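Putative fimbrium tip subunit Fim1F (Parabacteroides distasonis, PDB 3R4R) is a putative component of the fimbrium tip, part of the filamentous surface appendages through which cells adhere and form biofilms. Local coordinates at residues L219-T223 / T224-T228. Numbering follows the deposited sequence.
With SO4 (sulfate ion), chain C.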
loop_
_atom_site.group_PDB
_atom_site.type_symbol
_atom_site.label_atom_id
_atom_site.label_comp_id
_atom_site.label_asym_id
_atom_site.label_seq_id
_atom_site.Cartn_x
_atom_site.Cartn_y
_atom_site.Cartn_z
ATOM N N LEU A 219 -0.490 15.479 -3.582
ATOM C CA LEU A 219 -0.025 15.183 -2.226
ATOM C C LEU A 219 1.111 16.114 -1.900
ATOM O O LEU A 219 2.174 16.039 -2.514
ATOM C CB LEU A 219 0.391 13.710 -2.061
ATOM C CG LEU A 219 0.876 13.238 -0.670
ATOM C CD1 LEU A 219 -0.215 13.377 0.393
ATOM C CD2 LEU A 219 1.321 11.803 -0.744
ATOM N N ALA A 220 0.884 17.012 -0.947
ATOM C CA ALA A 220 1.885 18.000 -0.575
ATOM C C ALA A 220 3.074 17.365 0.056
ATOM O O ALA A 220 2.932 16.413 0.831
ATOM C CB ALA A 220 1.288 19.010 0.387
ATOM N N TYR A 221 4.261 17.893 -0.268
ATOM C CA TYR A 221 5.511 17.505 0.369
ATOM C C TYR A 221 5.539 18.130 1.760
ATOM O O TYR A 221 5.371 19.344 1.854
ATOM C CB TYR A 221 6.698 17.921 -0.490
ATOM C CG TYR A 221 8.054 17.596 0.083
ATOM C CD1 TYR A 221 8.461 16.273 0.256
ATOM C CD2 TYR A 221 8.987 18.603 0.330
ATOM C CE1 TYR A 221 9.718 15.969 0.776
ATOM C CE2 TYR A 221 10.271 18.305 0.781
ATOM C CZ TYR A 221 10.640 16.982 0.982
ATOM O OH TYR A 221 11.909 16.673 1.428
ATOM N N PRO A 222 5.671 17.338 2.852
ATOM C CA PRO A 222 5.614 17.928 4.199
ATOM C C PRO A 222 6.610 19.077 4.400
ATOM O O PRO A 222 7.643 19.144 3.755
ATOM C CB PRO A 222 5.966 16.748 5.106
ATOM C CG PRO A 222 5.492 15.556 4.348
ATOM C CD PRO A 222 5.829 15.870 2.924
ATOM N N THR A 223 6.267 19.982 5.322
ATOM C CA THR A 223 7.044 21.171 5.692
ATOM C C THR A 223 8.297 20.758 6.506
ATOM O O THR A 223 9.215 21.575 6.668
ATOM C CB THR A 223 6.149 22.157 6.475
ATOM O OG1 THR A 223 5.564 21.497 7.607
ATOM C CG2 THR A 223 5.044 22.732 5.608
ATOM N N THR A 224 8.350 19.480 6.970
ATOM C CA THR A 224 9.490 18.898 7.710
ATOM C C THR A 224 10.566 18.428 6.708
ATOM O O THR A 224 11.661 18.054 7.122
ATOM C CB THR A 224 9.028 17.747 8.629
ATOM O OG1 THR A 224 8.338 16.755 7.844
ATOM C CG2 THR A 224 8.133 18.234 9.794
ATOM N N LYS A 225 10.244 18.474 5.383
ATOM C CA LYS A 225 11.095 18.086 4.245
ATOM C C LYS A 225 11.779 16.723 4.522
ATOM O O LYS A 225 13.001 16.670 4.627
ATOM C CB LYS A 225 12.144 19.170 3.914
ATOM C CG LYS A 225 11.493 20.501 3.547
ATOM C CD LYS A 225 12.471 21.535 3.025
ATOM C CE LYS A 225 11.819 22.890 2.806
ATOM N NZ LYS A 225 10.650 22.846 1.879
ATOM N N PRO A 226 11.008 15.618 4.674
ATOM C CA PRO A 226 11.646 14.317 4.974
ATOM C C PRO A 226 12.389 13.729 3.778
ATOM O O PRO A 226 12.080 14.013 2.621
ATOM C CB PRO A 226 10.466 13.417 5.362
ATOM C CG PRO A 226 9.295 14.013 4.671
ATOM C CD PRO A 226 9.535 15.491 4.594
ATOM N N VAL A 227 13.382 12.889 4.094
ATOM C CA VAL A 227 14.299 12.197 3.181
ATOM C C VAL A 227 13.610 10.882 2.719
ATOM O O VAL A 227 13.831 10.471 1.591
ATOM C CB VAL A 227 15.645 12.012 3.947
ATOM C CG1 VAL A 227 16.416 10.761 3.565
ATOM C CG2 VAL A 227 16.498 13.249 3.804
ATOM N N THR A 228 12.751 10.283 3.548
ATOM C CA THR A 228 11.940 9.119 3.189
ATOM C C THR A 228 10.478 9.608 3.094
ATOM O O THR A 228 9.940 10.178 4.042
ATOM C CB THR A 228 12.127 7.920 4.161
ATOM O OG1 THR A 228 13.478 7.423 4.082
ATOM C CG2 THR A 228 11.127 6.760 3.874
HETATM S S SO4 C . 13.538 11.504 7.425
HETATM O O1 SO4 C . 12.080 11.551 7.626
HETATM O O2 SO4 C . 14.208 11.329 8.730
HETATM O O3 SO4 C . 13.864 10.346 6.552
HETATM O O4 SO4 C . 14.000 12.746 6.834
#
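With CG anti to the backbone N (chi1 179°), Y221 swings its ring forward along the chain until the phenol meets K225 and P226, four and five residues later. In K225, CG stands anti to its own carbonyl carbon (chi1 -60°), which lays CB and CG beside the ring, the lysine chain crossing the tyrosine side chain at about a right angle. The evidence for a specific join is the hydroxyl, which donates to the carbonyl of P226 (Y221 OH to P226 O, 2.9 Å). The donor sits above that carbonyl plane, 41° out of it, while P226 O lies at the ring's edge, near the ring plane. Apolar contacts flank this bond: Y221 CE2 is 3.7 Å from K225 CG, and Y221 CE1 is 3.9 Å from P226 CD.

The backbone between is reversed by a type I beta turn from P222 to K225, closed by K225 N donating to P222 O (3.1 Å). Across the turn, P222 meets P226, the residue just after it, P222 CB lying 3.8 Å from P226 CD, so P226 CD is touched by both Y221 and P222. Just beyond, a sulfate, probably from the crystallisation liquor, accepts a nearly straight hydrogen bond from V227 N (to sulfate O4, 2.8 Å) and a weak one from T228 N to sulfate O3.

All this forms a surface loop in the C-terminal, transthyretin-like domain, linking strand 218-219 to strand 228-232. Y221 rests on L191 and V194 of strand 191-202, and K225 NZ is hydrogen-bonded to T192 O of that strand; V227 pairs through its backbone with Y174 of strand 161-179, so the loop passes from one sheet to another.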